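Local coordinates for Rik1-associated factor 1 (Schizosaccharomyces pombe, PDB 4O9D), which serves in the Clr4 methyltransferase complex, which contributes to heterochromatin establishment by methylating histone H3 to form H3K9me, and supplies to it this WD-repeat beta-propeller domain, at residues Thr231-Phe236 and Gly258-Tyr262; Ser184-Phe188 and Phe236-Tyr240. One frame throughout, in Å; residues are numbered along the deposited sequence.

Interaction 1 (Thr231-Phe236 and Gly258-Tyr262); sequences TADEAF and GRVYY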
loop_
_atom_site.group_PDB
_atom_site.type_symbol
_atom_site.label_atom_id
_atom_site.label_comp_id
_atom_site.label_asym_id
_atom_site.label_seq_id
_atom_site.Cartn_x
_atom_site.Cartn_y
_atom_site.Cartn_z
ATOM N N THR A 231 -17.224 -14.391 5.465
ATOM C CA THR A 231 -17.722 -13.115 5.992
ATOM C C THR A 231 -18.955 -12.749 5.198
ATOM O O THR A 231 -19.192 -13.309 4.141
ATOM C CB THR A 231 -16.731 -11.941 5.780
ATOM O OG1 THR A 231 -16.751 -11.522 4.401
ATOM C CG2 THR A 231 -15.316 -12.342 6.176
ATOM N N ALA A 232 -19.726 -11.789 5.690
ATOM C CA ALA A 232 -20.779 -11.193 4.878
ATOM C C ALA A 232 -20.179 -10.510 3.652
ATOM O O ALA A 232 -18.946 -10.291 3.605
ATOM C CB ALA A 232 -21.542 -10.165 5.722
ATOM N N ASP A 233 -21.027 -10.127 2.687
ATOM C CA ASP A 233 -20.567 -9.290 1.570
ATOM C C ASP A 233 -20.415 -7.858 2.062
ATOM O O ASP A 233 -21.402 -7.225 2.454
ATOM C CB ASP A 233 -21.511 -9.359 0.361
ATOM C CG ASP A 233 -21.176 -10.528 -0.585
ATOM O OD1 ASP A 233 -20.647 -11.560 -0.099
ATOM O OD2 ASP A 233 -21.425 -10.402 -1.810
ATOM N N GLU A 234 -19.161 -7.392 2.083
ATOM C CA GLU A 234 -18.756 -6.131 2.703
ATOM C C GLU A 234 -17.583 -5.619 1.853
ATOM O O GLU A 234 -16.890 -6.410 1.210
ATOM C CB GLU A 234 -18.285 -6.352 4.155
ATOM C CG GLU A 234 -19.348 -7.006 5.072
ATOM C CD GLU A 234 -18.794 -7.516 6.407
ATOM O OE1 GLU A 234 -17.554 -7.565 6.619
ATOM O OE2 GLU A 234 -19.624 -7.894 7.247
ATOM N N ALA A 235 -17.373 -4.309 1.848
ATOM C CA ALA A 235 -16.327 -3.689 1.034
ATOM C C ALA A 235 -15.004 -3.738 1.783
ATOM O O ALA A 235 -14.801 -3.010 2.765
ATOM C CB ALA A 235 -16.691 -2.247 0.711
ATOM N N PHE A 236 -14.095 -4.571 1.305
ATOM C CA PHE A 236 -12.800 -4.699 1.934
ATOM C C PHE A 236 -11.880 -3.563 1.521
ATOM O O PHE A 236 -11.826 -3.180 0.354
ATOM C CB PHE A 236 -12.199 -6.075 1.667
ATOM C CG PHE A 236 -12.831 -7.135 2.507
ATOM C CD1 PHE A 236 -14.088 -7.625 2.191
ATOM C CD2 PHE A 236 -12.209 -7.590 3.650
ATOM C CE1 PHE A 236 -14.703 -8.557 3.005
ATOM C CE2 PHE A 236 -12.822 -8.523 4.462
ATOM C CZ PHE A 236 -14.056 -9.004 4.149
ATOM N N GLY A 258 -17.440 -0.457 10.830
ATOM C CA GLY A 258 -16.379 -1.210 10.220
ATOM C C GLY A 258 -16.068 -2.489 10.944
ATOM O O GLY A 258 -16.358 -2.630 12.068
ATOM N N ARG A 259 -15.442 -3.404 10.253
ATOM C CA ARG A 259 -14.994 -4.663 10.846
ATOM C C ARG A 259 -13.550 -5.015 10.484
ATOM O O ARG A 259 -13.070 -4.664 9.404
ATOM C CB ARG A 259 -15.961 -5.793 10.449
ATOM C CG ARG A 259 -17.232 -5.794 11.348
ATOM C CD ARG A 259 -18.288 -6.772 10.899
ATOM N NE ARG A 259 -17.927 -8.169 11.118
ATOM C CZ ARG A 259 -18.100 -8.809 12.266
ATOM N NH1 ARG A 259 -18.580 -8.155 13.316
ATOM N NH2 ARG A 259 -17.769 -10.087 12.378
ATOM N N VAL A 260 -12.874 -5.726 11.381
ATOM C CA VAL A 260 -11.557 -6.277 11.096
ATOM C C VAL A 260 -11.546 -7.767 11.385
ATOM O O VAL A 260 -11.988 -8.233 12.468
ATOM C CB VAL A 260 -10.429 -5.633 11.952
ATOM C CG1 VAL A 260 -9.076 -6.151 11.477
ATOM C CG2 VAL A 260 -10.491 -4.114 11.898
ATOM N N TYR A 261 -11.030 -8.519 10.417
ATOM C CA TYR A 261 -10.894 -9.959 10.562
ATOM C C TYR A 261 -9.453 -10.379 10.709
ATOM O O TYR A 261 -8.567 -9.786 10.084
ATOM C CB TYR A 261 -11.485 -10.670 9.341
ATOM C CG TYR A 261 -12.915 -10.294 9.107
ATOM C CD1 TYR A 261 -13.934 -10.994 9.727
ATOM C CD2 TYR A 261 -13.249 -9.240 8.270
ATOM C CE1 TYR A 261 -15.262 -10.655 9.521
ATOM C CE2 TYR A 261 -14.559 -8.882 8.054
ATOM C CZ TYR A 261 -15.572 -9.597 8.684
ATOM O OH TYR A 261 -16.888 -9.246 8.504
ATOM N N TYR A 262 -9.232 -11.418 11.517
ATOM C CA TYR A 262 -7.921 -12.042 11.655
ATOM C C TYR A 262 -8.040 -13.426 11.028
ATOM O O TYR A 262 -8.938 -14.195 11.388
ATOM C CB TYR A 262 -7.438 -12.165 13.127
ATOM C CG TYR A 262 -6.131 -12.923 13.167
ATOM C CD1 TYR A 262 -4.934 -12.288 12.859
ATOM C CD2 TYR A 262 -6.103 -14.305 13.384
ATOM C CE1 TYR A 262 -3.731 -12.988 12.820
ATOM C CE2 TYR A 262 -4.898 -15.020 13.350
ATOM C CZ TYR A 262 -3.715 -14.349 13.078
ATOM O OH TYR A 262 -2.517 -15.033 13.035
HETATM O O HOH W 1 -19.252 -10.998 8.471
#
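Tyr-261 reaches from strand 258-264 into the turn of residues 231-234, and nearly everything the two segments share gathers round its ring. From CB, with CG anti to the carbonyl carbon (chi1 -56°), the side chain runs toward the turn. On one flank, CD2 of Tyr-261 lies 3.9 Å from CE2 of Phe-236; the two rings are inclined at 31° with their centroids 5.9 Å apart, an oblique aromatic pair. Farther out, CG2 of Thr-231 sits over one face of the tyrosine as a CH-pi contact, 3.8 Å from the ring centroid. Both segments belong to one blade of the propeller, an antiparallel four-stranded sheet: 235-241 is its first strand, 258-264 its third, and strand 247-253 between them sends Ser-252 against Phe-236, Arg-259 and Tyr-261. At the tip, Tyr-261 OH donates to OE1 of Glu-234 over 2.6 Å, meeting the syn side of the carboxylate 19° out of its plane. The same OE1 is also hydrogen-bonded to Ser-252 OG. Two further bonds end on the phenol oxygen: NE of Arg-259 donates to Tyr-261 OH over 3.0 Å, nearly straight and within the guanidinium plane, and a water donates to it from 2.9 Å while accepting from the backbone N of Ala-232. With three hydrogen bonds, the hydroxyl is fixed in its rotation as well as its place. NE of Arg-259 stays 4.2 Å from OE2 of Glu-234, beyond a salt bridge; the nearby charges would probably polarise the phenol O-H toward the carboxylate.

Interaction 2 (Ser184-Phe188 and Phe236-Tyr240); sequences SLIEF and FTSLY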
loop_
_atom_site.group_PDB
_atom_site.type_symbol
_atom_site.label_atom_id
_atom_site.label_comp_id
_atom_site.label_asym_id
_atom_site.label_seq_id
_atom_site.Cartn_x
_atom_site.Cartn_y
_atom_site.Cartn_z
ATOM N N SER A 184 -9.827 -4.961 -5.528
ATOM C CA SER A 184 -9.075 -3.789 -5.079
ATOM C C SER A 184 -7.919 -4.058 -4.099
ATOM O O SER A 184 -7.168 -3.130 -3.795
ATOM C CB SER A 184 -10.040 -2.776 -4.444
ATOM O OG SER A 184 -10.980 -2.305 -5.406
ATOM N N LEU A 185 -7.793 -5.284 -3.588
ATOM C CA LEU A 185 -6.700 -5.641 -2.669
ATOM C C LEU A 185 -6.121 -6.964 -3.096
ATOM O O LEU A 185 -6.864 -7.828 -3.555
ATOM C CB LEU A 185 -7.225 -5.789 -1.233
ATOM C CG LEU A 185 -8.009 -4.547 -0.794
ATOM C CD1 LEU A 185 -8.848 -4.856 0.459
ATOM C CD2 LEU A 185 -7.052 -3.421 -0.579
ATOM N N ILE A 186 -4.829 -7.178 -2.886
ATOM C CA ILE A 186 -4.239 -8.457 -3.309
ATOM C C ILE A 186 -2.946 -8.736 -2.559
ATOM O O ILE A 186 -2.134 -7.825 -2.347
ATOM C CB ILE A 186 -4.053 -8.471 -4.863
ATOM C CG1 ILE A 186 -4.127 -9.897 -5.443
ATOM C CG2 ILE A 186 -2.728 -7.752 -5.297
ATOM C CD1 ILE A 186 -4.435 -9.920 -6.965
ATOM N N GLU A 187 -2.773 -9.983 -2.115
ATOM C CA GLU A 187 -1.548 -10.401 -1.422
ATOM C C GLU A 187 -1.244 -11.882 -1.702
ATOM O O GLU A 187 -2.154 -12.708 -1.821
ATOM C CB GLU A 187 -1.676 -10.235 0.117
ATOM C CG GLU A 187 -2.087 -8.856 0.623
ATOM C CD GLU A 187 -0.934 -7.837 0.692
ATOM O OE1 GLU A 187 -1.227 -6.608 0.599
ATOM O OE2 GLU A 187 0.242 -8.262 0.846
ATOM N N PHE A 188 0.032 -12.231 -1.789
ATOM C CA PHE A 188 0.411 -13.631 -1.775
ATOM C C PHE A 188 0.504 -14.187 -0.364
ATOM O O PHE A 188 0.769 -13.445 0.578
ATOM C CB PHE A 188 1.770 -13.798 -2.448
ATOM C CG PHE A 188 1.725 -13.709 -3.954
ATOM C CD1 PHE A 188 1.340 -14.809 -4.713
ATOM C CD2 PHE A 188 2.074 -12.534 -4.609
ATOM C CE1 PHE A 188 1.305 -14.737 -6.139
ATOM C CE2 PHE A 188 2.042 -12.460 -6.016
ATOM C CZ PHE A 188 1.662 -13.577 -6.766
ATOM N N PHE A 236 -14.095 -4.571 1.305
ATOM C CA PHE A 236 -12.800 -4.699 1.934
ATOM C C PHE A 236 -11.880 -3.563 1.521
ATOM O O PHE A 236 -11.826 -3.180 0.354
ATOM C CB PHE A 236 -12.199 -6.075 1.667
ATOM C CG PHE A 236 -12.831 -7.135 2.507
ATOM C CD1 PHE A 236 -14.088 -7.625 2.191
ATOM C CD2 PHE A 236 -12.209 -7.590 3.650
ATOM C CE1 PHE A 236 -14.703 -8.557 3.005
ATOM C CE2 PHE A 236 -12.822 -8.523 4.462
ATOM C CZ PHE A 236 -14.056 -9.004 4.149
ATOM N N THR A 237 -11.184 -3.029 2.522
ATOM C CA THR A 237 -10.423 -1.808 2.395
ATOM C C THR A 237 -8.933 -2.021 2.617
ATOM O O THR A 237 -8.133 -1.233 2.151
ATOM C CB THR A 237 -10.913 -0.715 3.398
ATOM O OG1 THR A 237 -10.813 -1.184 4.760
ATOM C CG2 THR A 237 -12.363 -0.312 3.108
ATOM N N SER A 238 -8.539 -3.083 3.311
ATOM C CA SER A 238 -7.129 -3.208 3.622
ATOM C C SER A 238 -6.750 -4.642 4.018
ATOM O O SER A 238 -7.528 -5.320 4.652
ATOM C CB SER A 238 -6.824 -2.228 4.771
ATOM O OG SER A 238 -5.632 -2.552 5.421
ATOM N N LEU A 239 -5.548 -5.073 3.638
ATOM C CA LEU A 239 -5.035 -6.423 3.901
ATOM C C LEU A 239 -3.636 -6.261 4.424
ATOM O O LEU A 239 -2.844 -5.486 3.852
ATOM C CB LEU A 239 -4.925 -7.247 2.592
ATOM C CG LEU A 239 -6.154 -7.656 1.798
ATOM C CD1 LEU A 239 -5.728 -8.564 0.582
ATOM C CD2 LEU A 239 -7.145 -8.417 2.639
ATOM N N TYR A 240 -3.312 -6.966 5.502
ATOM C CA TYR A 240 -1.981 -6.837 6.074
ATOM C C TYR A 240 -1.503 -8.197 6.566
ATOM O O TYR A 240 -2.164 -8.804 7.396
ATOM C CB TYR A 240 -1.994 -5.816 7.224
ATOM C CG TYR A 240 -0.672 -5.615 7.895
ATOM C CD1 TYR A 240 -0.190 -6.541 8.820
ATOM C CD2 TYR A 240 0.096 -4.484 7.634
ATOM C CE1 TYR A 240 1.026 -6.340 9.476
ATOM C CE2 TYR A 240 1.325 -4.271 8.298
ATOM C CZ TYR A 240 1.779 -5.213 9.207
ATOM O OH TYR A 240 2.996 -5.042 9.828
#
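Neighbouring propeller blades meet here through the first strands of their four-stranded sheets, with Leu-185 and Leu-239 filling the space between strands 182-189 and 235-241. The strand segments run in the same general direction, 20° from parallel, but their axes approach no closer than 7.1 Å and no hydrogen bond joins them, so the segments meet through side chains packed on each other and on the facing backbone. CB of Leu-185 lies 3.6 Å from CD1 of Leu-239. Farther along the same side chain, CD1 of Leu-185 drops onto the neighbouring backbone, 3.4 Å from Phe-236 O and equally close to Ser-238 N, and also meets CB of Phe-236; CD2 rests near the carbonyl of Thr-237. This is the radial packing of a WD-repeat propeller, in which successive blades pack around a central axis. Leu-185 lies in a classic beta bulge, for both it and Ser-184 face Gly-202 on the next strand of their blade. Beyond the leucine pair, Glu-187 offers its aliphatic part: its CG packs 3.7 Å from Leu-239 CD1, the two side chains lying alongside and pointing opposite ways. The chain of Glu-187 bends at chi2 (-81°), and its OE1 comes to 3.8 Å from Leu-239 O.

Strand 235-241 ties the two contacts together, and Phe-236 takes part in both, its ring in interaction 1 and its CB and carbonyl O in interaction 2. The centres are 11 Å apart. Interaction 1 stays within one blade, about 18 Å from the centre of the chain, whereas interaction 2 lies about 9 Å from that centre and joins this blade to the preceding one. Along the sequence, 184-188 comes first, then 231-236 and 236-240, overlapping at Phe-236, and lastly 258-262, so the pairings alternate. The loop leading into the inner strand, with Phe-236, thus meets the third strand of its own sheet, while the strand itself packs on the neighbouring blade.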